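Local coordinates for Aureochrome1-like protein (PDB 6I20) that binds flavin mononucleotide in a PAS-fold domain of the LOV type and probably senses blue light, at residues Q35-L40 / R54-P59; E67-G72 / T79-L84; I99-L102 / N108-N111. All coordinates share one frame; numbering follows the deposited sequence. Where two conformers were deposited one is given.

Contact 1 of 3, residues Q35-L40 / R54-P59; sequences QGFLTL and RFLQGP. With FMN (flavin mononucleotide), chain E; EDO (1,2-ethanediol), chain G.
Gln-57 NE2 faces three acceptors of FMN, just past Leu-56 and Phe-55, which meet Phe-37 of the other segment. The site belongs to a LOV domain, a flavin-binding PAS domain; residues 54-57 form part of its NCRFLQ signature. NE2 donates to FMN O2 at 3.0 Å. An equally long bond, 3.0 Å from NE2 to FMN O4', ties the amide to the ribityl chain. A third, weak bond runs from NE2 to FMN N1, so one amide nitrogen spans the flavin ring and its tail. A leucine here would probably leave FMN O2 and O4' without this shared donor and let the ribityl chain shift.

The contact between the segments is apolar and buried. Phe-37 sits on helix 35-41, and its CG lies anti to the backbone N (chi1 178°). This carries the ring out to the second segment, where two side chains meet its end. Phe-55 CZ comes in at the ring edge, 4.2 Å from Phe-37 CZ. Phe-37 and Leu-56 come toward each other from opposite directions, with Leu-56 CD1 3.8 Å from Phe-37 CE1. The same methyl, Leu-56 CD1, lies 3.6 Å from FMN O4 and so links the helix to the flavin. Val-48 of helix 45-48 packs against both phenylalanines.

Arg-54 reaches to the phosphate end of FMN, and its NH1 makes a salt bridge to Asp-27. Its NH2 meets FMN O1P at 2.7 Å, in a somewhat bent bond (148°) at the edge of the guanidinium group.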
loop_
_atom_site.group_PDB
_atom_site.type_symbol
_atom_site.label_atom_id
_atom_site.label_comp_id
_atom_site.label_asym_id
_atom_site.label_seq_id
_atom_site.Cartn_x
_atom_site.Cartn_y
_atom_site.Cartn_z
ATOM N N GLN A 35 -8.067 9.989 -0.891
ATOM C CA GLN A 35 -9.414 9.843 -0.390
ATOM C C GLN A 35 -9.930 8.428 -0.490
ATOM O O GLN A 35 -10.590 7.949 0.411
ATOM C CB GLN A 35 -10.386 10.829 -1.087
ATOM C CG GLN A 35 -11.815 10.714 -0.558
ATOM C CD GLN A 35 -11.919 11.077 0.902
ATOM O OE1 GLN A 35 -11.595 12.220 1.258
ATOM N NE2 GLN A 35 -12.317 10.111 1.771
ATOM N N GLY A 36 -9.619 7.758 -1.586
ATOM C CA GLY A 36 -10.067 6.390 -1.788
ATOM C C GLY A 36 -9.521 5.462 -0.719
ATOM O O GLY A 36 -10.229 4.567 -0.261
ATOM N N PHE A 37 -8.252 5.633 -0.374
ATOM C CA PHE A 37 -7.644 4.841 0.710
ATOM C C PHE A 37 -8.376 5.070 2.027
ATOM O O PHE A 37 -8.667 4.126 2.783
ATOM C CB PHE A 37 -6.179 5.183 0.871
ATOM C CG PHE A 37 -5.481 4.453 1.984
ATOM C CD1 PHE A 37 -4.924 3.201 1.769
ATOM C CD2 PHE A 37 -5.352 5.029 3.228
ATOM C CE1 PHE A 37 -4.272 2.523 2.782
ATOM C CE2 PHE A 37 -4.692 4.340 4.240
ATOM C CZ PHE A 37 -4.145 3.109 4.024
ATOM N N LEU A 38 -8.699 6.311 2.313
ATOM C CA LEU A 38 -9.413 6.651 3.551
ATOM C C LEU A 38 -10.774 5.993 3.569
ATOM O O LEU A 38 -11.207 5.466 4.595
ATOM C CB LEU A 38 -9.513 8.159 3.733
ATOM C CG LEU A 38 -8.213 8.939 3.691
ATOM C CD1 LEU A 38 -8.499 10.425 3.780
ATOM C CD2 LEU A 38 -7.209 8.483 4.738
ATOM N N THR A 39 -11.502 6.055 2.457
ATOM C CA THR A 39 -12.823 5.463 2.393
ATOM C C THR A 39 -12.773 3.944 2.503
ATOM O O THR A 39 -13.580 3.354 3.242
ATOM C CB THR A 39 -13.537 5.886 1.130
ATOM O OG1 THR A 39 -13.621 7.316 1.166
ATOM C CG2 THR A 39 -14.937 5.281 1.051
ATOM N N LEU A 40 -11.810 3.340 1.833
ATOM C CA LEU A 40 -11.632 1.875 1.867
ATOM C C LEU A 40 -11.367 1.396 3.288
ATOM O O LEU A 40 -11.945 0.416 3.728
ATOM C CB LEU A 40 -10.459 1.471 0.973
ATOM C CG LEU A 40 -9.958 0.033 1.084
ATOM C CD1 LEU A 40 -11.059 -0.917 0.622
ATOM C CD2 LEU A 40 -8.680 -0.112 0.254
ATOM N N ARG A 54 1.359 -0.990 8.138
ATOM C CA ARG A 54 1.105 -2.261 8.766
ATOM C C ARG A 54 -0.089 -2.224 9.701
ATOM O O ARG A 54 -0.538 -3.285 10.144
ATOM C CB ARG A 54 2.334 -2.787 9.496
ATOM C CG ARG A 54 2.611 -2.125 10.819
ATOM C CD ARG A 54 3.751 -2.790 11.572
ATOM N NE ARG A 54 5.037 -2.618 10.940
ATOM C CZ ARG A 54 5.797 -1.537 11.057
ATOM N NH1 ARG A 54 5.441 -0.508 11.812
ATOM N NH2 ARG A 54 6.949 -1.478 10.396
ATOM N N PHE A 55 -0.581 -1.050 10.086
ATOM C CA PHE A 55 -1.807 -0.980 10.886
ATOM C C PHE A 55 -3.030 -1.644 10.264
ATOM O O PHE A 55 -4.028 -1.915 10.928
ATOM C CB PHE A 55 -2.146 0.463 11.356
ATOM C CG PHE A 55 -2.507 1.416 10.236
ATOM C CD1 PHE A 55 -3.778 1.418 9.689
ATOM C CD2 PHE A 55 -1.574 2.315 9.736
ATOM C CE1 PHE A 55 -4.092 2.287 8.667
ATOM C CE2 PHE A 55 -1.892 3.167 8.691
ATOM C CZ PHE A 55 -3.139 3.134 8.137
ATOM N N LEU A 56 -2.939 -1.885 8.957
ATOM C CA LEU A 56 -3.997 -2.630 8.234
ATOM C C LEU A 56 -3.961 -4.127 8.435
ATOM O O LEU A 56 -4.882 -4.828 8.043
ATOM C CB LEU A 56 -3.964 -2.287 6.748
ATOM C CG LEU A 56 -4.263 -0.853 6.383
ATOM C CD1 LEU A 56 -4.152 -0.676 4.869
ATOM C CD2 LEU A 56 -5.643 -0.406 6.849
ATOM N N GLN A 57 -2.898 -4.629 9.073
ATOM C CA GLN A 57 -2.741 -6.079 9.221
ATOM C C GLN A 57 -3.282 -6.551 10.568
ATOM O O GLN A 57 -3.349 -5.775 11.514
ATOM C CB GLN A 57 -1.271 -6.436 9.089
ATOM C CG GLN A 57 -0.687 -6.045 7.721
ATOM C CD GLN A 57 0.819 -6.000 7.690
ATOM O OE1 GLN A 57 1.511 -6.480 8.615
ATOM N NE2 GLN A 57 1.373 -5.434 6.590
ATOM N N GLY A 58 -3.630 -7.817 10.634
ATOM C CA GLY A 58 -4.190 -8.385 11.861
ATOM C C GLY A 58 -3.979 -9.867 11.913
ATOM O O GLY A 58 -3.215 -10.442 11.127
ATOM N N PRO A 59 -4.646 -10.535 12.855
ATOM C CA PRO A 59 -4.345 -11.942 13.134
ATOM C C PRO A 59 -4.531 -12.895 11.976
ATOM O O PRO A 59 -3.846 -13.902 11.927
ATOM C CB PRO A 59 -5.326 -12.291 14.256
ATOM C CG PRO A 59 -5.602 -11.030 14.886
ATOM C CD PRO A 59 -5.559 -9.953 13.864
HETATM N N1 FMN E . 0.661 -3.397 4.084
HETATM C C2 FMN E . -0.643 -3.751 4.100
HETATM O O2 FMN E . -0.979 -4.734 4.799
HETATM N N3 FMN E . -1.604 -3.084 3.415
HETATM C C4 FMN E . -1.313 -2.006 2.627
HETATM O O4 FMN E . -2.224 -1.457 1.950
HETATM C C4A FMN E . 0.042 -1.569 2.600
HETATM N N5 FMN E . 0.396 -0.479 1.848
HETATM C C5A FMN E . 1.711 -0.157 1.786
HETATM C C6 FMN E . 2.123 0.945 1.006
HETATM C C7 FMN E . 3.425 1.312 0.909
HETATM C C7M FMN E . 3.845 2.502 0.017
HETATM C C8 FMN E . 4.442 0.583 1.616
HETATM C C8M FMN E . 5.883 0.966 1.507
HETATM C C9 FMN E . 4.068 -0.492 2.386
HETATM C C9A FMN E . 2.746 -0.904 2.480
HETATM N N10 FMN E . 2.356 -1.974 3.325
HETATM C C10 FMN E . 1.041 -2.340 3.331
HETATM C "C1'" FMN E . 3.347 -2.825 3.973
HETATM C "C2'" FMN E . 3.785 -2.397 5.377
HETATM O "O2'" FMN E . 3.819 -0.962 5.425
HETATM C "C3'" FMN E . 5.176 -2.942 5.658
HETATM O "O3'" FMN E . 6.116 -2.549 4.644
HETATM C "C4'" FMN E . 5.248 -4.444 5.825
HETATM O "O4'" FMN E . 4.276 -4.827 6.813
HETATM C "C5'" FMN E . 6.664 -4.876 6.334
HETATM O "O5'" FMN E . 7.175 -3.902 7.305
HETATM P P FMN E . 8.259 -4.441 8.370
HETATM O O1P FMN E . 8.545 -3.308 9.277
HETATM O O2P FMN E . 7.639 -5.591 9.049
HETATM O O3P FMN E . 9.439 -4.848 7.498
HETATM C C1 EDO G . -15.244 8.777 -0.770
HETATM O O1 EDO G . -16.119 9.752 -1.357
HETATM C C2 EDO G . -14.960 7.671 -1.777
HETATM O O2 EDO G . -13.559 7.545 -2.052
#

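Contact 2 of 3, residues E67-G72 / T79-L84; sequences EKVRKG and TTVVLL. With FMN (flavin mononucleotide), chain E.
Val-69 on helix 63-75 and Val-81 on strand 79-86 meet methyl to methyl. Their side chains cross at about a right angle, with Val-69 CG2 3.6 Å from Val-81 CG2. The other branch, Val-69 CG1, turns to the cofactor and lies 3.9 Å from FMN C1'. One valine thus touches both the strand and the ribityl chain. Val-81 CG1 rests 3.8 Å from Lys-68 CB, while the rest of the lysine chain extends away from the strand. At the end of the contact Gly-72 CA comes close to Thr-79 OG1, in the conformer given. That hydroxyl is also hydrogen-bonded to Glu-77 O, in the turn between helix and strand.

Arg-70, next to Val-69, serves the phosphate instead. From CB the chain goes to CG, which lies 3.5 Å from FMN O3P, and then to CD, which passes the same oxygen. A bend at chi3 (-71°) brings the guanidinium group round to the phosphate. NE donates to FMN O3P at 3.0 Å and, weakly, to O2P. NH1 makes a short, nearly straight bond (174°) to FMN O2P, 2.6 Å long. NH2 reaches back one helical turn to Glu-67 OE1 at 2.8 Å, a salt bridge lying in the guanidinium plane. Held by the phosphate on one side and the carboxylate on another, the group has its rotation fixed. Glu-67 acts as a second-shell residue that positions the arginine.

In the PAS fold these elements are Fα and Gβ. The helix runs nearly antiparallel to the strand (166°). Strand 79-86 is an outer strand of the five-stranded sheet, paired with strand 92-103, and helix 121-130 packs on the side chains of Thr-80 and Val-82.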
loop_
_atom_site.group_PDB
_atom_site.type_symbol
_atom_site.label_atom_id
_atom_site.label_comp_id
_atom_site.label_asym_id
_atom_site.label_seq_id
_atom_site.Cartn_x
_atom_site.Cartn_y
_atom_site.Cartn_z
ATOM N N GLU A 67 6.013 -10.882 4.351
ATOM C CA GLU A 67 7.414 -11.141 4.030
ATOM C C GLU A 67 7.720 -10.876 2.558
ATOM O O GLU A 67 8.763 -10.325 2.228
ATOM C CB GLU A 67 7.797 -12.558 4.413
ATOM C CG GLU A 67 9.222 -12.949 4.102
ATOM C CD GLU A 67 10.326 -12.141 4.784
ATOM O OE1 GLU A 67 10.109 -11.530 5.844
ATOM O OE2 GLU A 67 11.465 -12.132 4.252
ATOM N N LYS A 68 6.798 -11.240 1.681
ATOM C CA LYS A 68 6.994 -10.888 0.233
ATOM C C LYS A 68 7.091 -9.377 0.005
ATOM O O LYS A 68 7.923 -8.882 -0.794
ATOM C CB LYS A 68 5.844 -11.475 -0.584
ATOM C CG LYS A 68 5.902 -12.953 -0.714
ATOM C CD LYS A 68 4.989 -13.477 -1.802
ATOM C CE LYS A 68 4.883 -14.974 -1.643
ATOM N NZ LYS A 68 4.185 -15.635 -2.764
ATOM N N VAL A 69 6.251 -8.621 0.703
ATOM C CA VAL A 69 6.325 -7.177 0.617
ATOM C C VAL A 69 7.690 -6.691 1.132
ATOM O O VAL A 69 8.369 -5.853 0.515
ATOM C CB VAL A 69 5.167 -6.489 1.356
ATOM C CG1 VAL A 69 5.419 -5.008 1.449
ATOM C CG2 VAL A 69 3.816 -6.805 0.722
ATOM N N ARG A 70 8.072 -7.208 2.297
ATOM C CA ARG A 70 9.321 -6.814 2.905
ATOM C C ARG A 70 10.497 -7.031 1.977
ATOM O O ARG A 70 11.355 -6.168 1.844
ATOM C CB ARG A 70 9.488 -7.607 4.210
ATOM C CG ARG A 70 10.595 -7.192 5.139
ATOM C CD ARG A 70 10.558 -8.093 6.369
ATOM N NE ARG A 70 9.393 -7.810 7.233
ATOM C CZ ARG A 70 8.425 -8.650 7.652
ATOM N NH1 ARG A 70 7.459 -8.151 8.431
ATOM N NH2 ARG A 70 8.371 -9.943 7.321
ATOM N N LYS A 71 10.551 -8.207 1.373
ATOM C CA LYS A 71 11.630 -8.580 0.453
ATOM C C LYS A 71 11.662 -7.680 -0.789
ATOM O O LYS A 71 12.752 -7.320 -1.247
ATOM C CB LYS A 71 11.539 -10.054 0.058
ATOM C CG LYS A 71 11.904 -11.035 1.172
ATOM C CD LYS A 71 11.961 -12.503 0.696
ATOM C CE LYS A 71 12.046 -13.551 1.829
ATOM N NZ LYS A 71 12.157 -14.979 1.428
ATOM N N GLY A 72 10.501 -7.312 -1.319
ATOM C CA GLY A 72 10.440 -6.388 -2.470
ATOM C C GLY A 72 11.069 -5.062 -2.123
ATOM O O GLY A 72 11.834 -4.493 -2.898
ATOM N N THR A 79 6.210 -4.997 -6.669
ATOM C CA THR A 79 5.675 -6.196 -6.073
ATOM C C THR A 79 4.152 -6.159 -5.999
ATOM O O THR A 79 3.575 -5.106 -5.729
ATOM C CB THR A 79 6.303 -6.312 -4.669
ATOM O OG1 THR A 79 7.730 -6.328 -4.816
ATOM C CG2 THR A 79 5.864 -7.568 -3.999
ATOM N N THR A 80 3.520 -7.309 -6.247
ATOM C CA THR A 80 2.090 -7.476 -6.107
ATOM C C THR A 80 1.870 -8.603 -5.095
ATOM O O THR A 80 2.419 -9.705 -5.257
ATOM C CB THR A 80 1.447 -7.925 -7.427
ATOM O OG1 THR A 80 1.824 -7.032 -8.466
ATOM C CG2 THR A 80 -0.065 -7.951 -7.328
ATOM N N VAL A 81 1.033 -8.338 -4.109
ATOM C CA VAL A 81 0.595 -9.403 -3.170
ATOM C C VAL A 81 -0.908 -9.283 -2.985
ATOM O O VAL A 81 -1.514 -8.208 -3.230
ATOM C CB VAL A 81 1.269 -9.384 -1.769
ATOM C CG1 VAL A 81 2.766 -9.587 -1.861
ATOM C CG2 VAL A 81 0.902 -8.130 -1.018
ATOM N N VAL A 82 -1.517 -10.367 -2.556
ATOM C CA VAL A 82 -2.904 -10.322 -2.106
ATOM C C VAL A 82 -2.862 -10.745 -0.640
ATOM O O VAL A 82 -2.320 -11.805 -0.319
ATOM C CB VAL A 82 -3.838 -11.226 -2.932
ATOM C CG1 VAL A 82 -5.213 -11.294 -2.304
ATOM C CG2 VAL A 82 -3.951 -10.642 -4.338
ATOM N N LEU A 83 -3.432 -9.918 0.211
ATOM C CA LEU A 83 -3.433 -10.233 1.652
ATOM C C LEU A 83 -4.658 -9.669 2.320
ATOM O O LEU A 83 -5.285 -8.732 1.851
ATOM C CB LEU A 83 -2.137 -9.768 2.316
ATOM C CG LEU A 83 -2.006 -8.319 2.758
ATOM C CD1 LEU A 83 -0.663 -8.098 3.472
ATOM C CD2 LEU A 83 -2.109 -7.314 1.618
ATOM N N LEU A 84 -4.974 -10.262 3.484
ATOM C CA LEU A 84 -6.124 -9.824 4.255
ATOM C C LEU A 84 -5.777 -8.592 5.072
ATOM O O LEU A 84 -4.757 -8.578 5.764
ATOM C CB LEU A 84 -6.583 -10.962 5.161
ATOM C CG LEU A 84 -7.979 -10.763 5.758
ATOM C CD1 LEU A 84 -9.071 -10.981 4.714
ATOM C CD2 LEU A 84 -8.196 -11.686 6.963
HETATM N N1 FMN E . 0.661 -3.397 4.084
HETATM C C2 FMN E . -0.643 -3.751 4.100
HETATM O O2 FMN E . -0.979 -4.734 4.799
HETATM N N3 FMN E . -1.604 -3.084 3.415
HETATM C C4 FMN E . -1.313 -2.006 2.627
HETATM O O4 FMN E . -2.224 -1.457 1.950
HETATM C C4A FMN E . 0.042 -1.569 2.600
HETATM N N5 FMN E . 0.396 -0.479 1.848
HETATM C C5A FMN E . 1.711 -0.157 1.786
HETATM C C6 FMN E . 2.123 0.945 1.006
HETATM C C7 FMN E . 3.425 1.312 0.909
HETATM C C7M FMN E . 3.845 2.502 0.017
HETATM C C8 FMN E . 4.442 0.583 1.616
HETATM C C8M FMN E . 5.883 0.966 1.507
HETATM C C9 FMN E . 4.068 -0.492 2.386
HETATM C C9A FMN E . 2.746 -0.904 2.480
HETATM N N10 FMN E . 2.356 -1.974 3.325
HETATM C C10 FMN E . 1.041 -2.340 3.331
HETATM C "C1'" FMN E . 3.347 -2.825 3.973
HETATM C "C2'" FMN E . 3.785 -2.397 5.377
HETATM O "O2'" FMN E . 3.819 -0.962 5.425
HETATM C "C3'" FMN E . 5.176 -2.942 5.658
HETATM O "O3'" FMN E . 6.116 -2.549 4.644
HETATM C "C4'" FMN E . 5.248 -4.444 5.825
HETATM O "O4'" FMN E . 4.276 -4.827 6.813
HETATM C "C5'" FMN E . 6.664 -4.876 6.334
HETATM O "O5'" FMN E . 7.175 -3.902 7.305
HETATM P P FMN E . 8.259 -4.441 8.370
HETATM O O1P FMN E . 8.545 -3.308 9.277
HETATM O O2P FMN E . 7.639 -5.591 9.049
HETATM O O3P FMN E . 9.439 -4.848 7.498
#

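Contact 3 of 3, residues I99-L102 / N108-N111; sequences IAAL and NVVN. With FMN (flavin mononucleotide), chain E.
Leu-102 and Asn-111 face each other as an antiparallel hydrogen-bonded pair, with their side chains on the same face of the sheet. The two side chains cross at a slant. A terminal methyl of the leucine, CD1, meets the base of the asparagine, 4.0 Å from Asn-111 CB. For Asn-111, chi1 of -69° sets CG beside the backbone N. The amide can then reach past the leucine to other parts of the fold: OD1 is hydrogen-bonded to Tyr-5 OH and ND2 to Ser-21 O. This buried amide is therefore satisfied at both ends.

Ala-101 points another way. Its CB meets Val-109 CG2 at 3.8 Å, a small apolar contact beside the backbone bonds.

The backbone pairing is irregular. Leu-102 N donates to Asn-111 O at 2.8 Å, from a position tilted 27° off the carbonyl plane. Leu-102 O takes two N-H groups in return. One is Val-110 N at 2.9 Å, nearly in line with the C=O bond. The other is Asn-111 N at 3.3 Å, a weak bond. Two residues thus face one, which is a classic beta bulge. The strand axes here stand at 113°, so the hairpin is strongly turned at this end.

At the far end of the first segment, Ile-99 CD1 lies 3.6 Å from FMN C9, in the conformer given. The residue thus lines the benzenoid side of the flavin. Strands 92-103 and 109-119 are Hβ and Iβ of the PAS sheet. Strand 79-86 flanks this hairpin beyond the first, and strand 18-21 beyond the second, where Ile-20 packs on both Leu-102 and Asn-111.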
loop_
_atom_site.group_PDB
_atom_site.type_symbol
_atom_site.label_atom_id
_atom_site.label_comp_id
_atom_site.label_asym_id
_atom_site.label_seq_id
_atom_site.Cartn_x
_atom_site.Cartn_y
_atom_site.Cartn_z
ATOM N N ILE A 99 3.197 -2.366 -4.754
ATOM C CA ILE A 99 4.152 -1.414 -4.182
ATOM C C ILE A 99 5.294 -1.239 -5.163
ATOM O O ILE A 99 5.817 -2.199 -5.727
ATOM C CB ILE A 99 4.657 -1.836 -2.774
ATOM C CG1 ILE A 99 3.474 -2.015 -1.835
ATOM C CG2 ILE A 99 5.609 -0.803 -2.183
ATOM C CD1 ILE A 99 3.846 -2.678 -0.503
ATOM N N ALA A 100 5.635 0.026 -5.387
ATOM C CA ALA A 100 6.690 0.384 -6.340
ATOM C C ALA A 100 7.530 1.538 -5.817
ATOM O O ALA A 100 7.042 2.443 -5.164
ATOM C CB ALA A 100 6.095 0.800 -7.671
ATOM N N ALA A 101 8.810 1.493 -6.164
ATOM C CA ALA A 101 9.698 2.613 -5.911
ATOM C C ALA A 101 9.405 3.778 -6.851
ATOM O O ALA A 101 9.191 3.576 -8.053
ATOM C CB ALA A 101 11.132 2.195 -6.071
ATOM N N LEU A 102 9.426 4.978 -6.300
ATOM C CA LEU A 102 9.415 6.242 -7.045
ATOM C C LEU A 102 10.814 6.811 -6.973
ATOM O O LEU A 102 11.324 7.096 -5.889
ATOM C CB LEU A 102 8.378 7.182 -6.461
ATOM C CG LEU A 102 6.926 6.697 -6.464
ATOM C CD1 LEU A 102 6.044 7.607 -5.638
ATOM C CD2 LEU A 102 6.394 6.576 -7.841
ATOM N N ASN A 108 17.801 7.046 -7.454
ATOM C CA ASN A 108 17.615 6.822 -6.017
ATOM C C ASN A 108 16.154 6.639 -5.747
ATOM O O ASN A 108 15.307 7.358 -6.289
ATOM C CB ASN A 108 18.108 8.034 -5.231
ATOM C CG ASN A 108 19.561 8.307 -5.449
ATOM O OD1 ASN A 108 20.424 7.453 -5.155
ATOM N ND2 ASN A 108 19.881 9.496 -5.986
ATOM N N VAL A 109 15.810 5.741 -4.820
ATOM C CA VAL A 109 14.448 5.652 -4.315
ATOM C C VAL A 109 14.199 6.875 -3.432
ATOM O O VAL A 109 14.894 7.093 -2.419
ATOM C CB VAL A 109 14.207 4.341 -3.542
ATOM C CG1 VAL A 109 12.821 4.324 -2.952
ATOM C CG2 VAL A 109 14.472 3.167 -4.468
ATOM N N VAL A 110 13.171 7.647 -3.752
ATOM C CA VAL A 110 12.795 8.814 -2.971
ATOM C C VAL A 110 11.550 8.501 -2.163
ATOM O O VAL A 110 11.423 8.921 -0.995
ATOM C CB VAL A 110 12.582 10.062 -3.868
ATOM C CG1 VAL A 110 12.208 11.278 -3.043
ATOM C CG2 VAL A 110 13.867 10.387 -4.602
ATOM N N ASN A 111 10.608 7.794 -2.729
ATOM C CA ASN A 111 9.355 7.455 -2.063
ATOM C C ASN A 111 8.926 6.070 -2.521
ATOM O O ASN A 111 9.416 5.560 -3.547
ATOM C CB ASN A 111 8.223 8.456 -2.385
ATOM C CG ASN A 111 8.436 9.829 -1.781
ATOM O OD1 ASN A 111 8.768 10.794 -2.495
ATOM N ND2 ASN A 111 8.218 9.966 -0.469
HETATM N N1 FMN E . 0.661 -3.397 4.084
HETATM C C2 FMN E . -0.643 -3.751 4.100
HETATM O O2 FMN E . -0.979 -4.734 4.799
HETATM N N3 FMN E . -1.604 -3.084 3.415
HETATM C C4 FMN E . -1.313 -2.006 2.627
HETATM O O4 FMN E . -2.224 -1.457 1.950
HETATM C C4A FMN E . 0.042 -1.569 2.600
HETATM N N5 FMN E . 0.396 -0.479 1.848
HETATM C C5A FMN E . 1.711 -0.157 1.786
HETATM C C6 FMN E . 2.123 0.945 1.006
HETATM C C7 FMN E . 3.425 1.312 0.909
HETATM C C7M FMN E . 3.845 2.502 0.017
HETATM C C8 FMN E . 4.442 0.583 1.616
HETATM C C8M FMN E . 5.883 0.966 1.507
HETATM C C9 FMN E . 4.068 -0.492 2.386
HETATM C C9A FMN E . 2.746 -0.904 2.480
HETATM N N10 FMN E . 2.356 -1.974 3.325
HETATM C C10 FMN E . 1.041 -2.340 3.331
HETATM C "C1'" FMN E . 3.347 -2.825 3.973
HETATM C "C2'" FMN E . 3.785 -2.397 5.377
HETATM O "O2'" FMN E . 3.819 -0.962 5.425
HETATM C "C3'" FMN E . 5.176 -2.942 5.658
HETATM O "O3'" FMN E . 6.116 -2.549 4.644
HETATM C "C4'" FMN E . 5.248 -4.444 5.825
HETATM O "O4'" FMN E . 4.276 -4.827 6.813
HETATM C "C5'" FMN E . 6.664 -4.876 6.334
HETATM O "O5'" FMN E . 7.175 -3.902 7.305
HETATM P P FMN E . 8.259 -4.441 8.370
HETATM O O1P FMN E . 8.545 -3.308 9.277
HETATM O O2P FMN E . 7.639 -5.591 9.049
HETATM O O3P FMN E . 9.439 -4.848 7.498
#

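The three contacts follow one another along the chain; none nests in or crosses another. Contact 1 comes first. It closes the loop that holds helix 45-48 and joins helix 35-41 to the segment before helix 63-75. Contact 2 closes the short connection from that helix to edge strand 79-86. Contact 3 closes the hairpin turn between strands 92-103 and 109-119. Contacts 2 and 3 touch directly: Thr-79 O and Ile-99 N are probably hydrogen-bonded between neighbouring strands, and Val-69 packs on Ile-99. Contact 1 touches neither, and lies across the chain's centre from contact 3. FMN meets all three and bridges the helical side to the sheet.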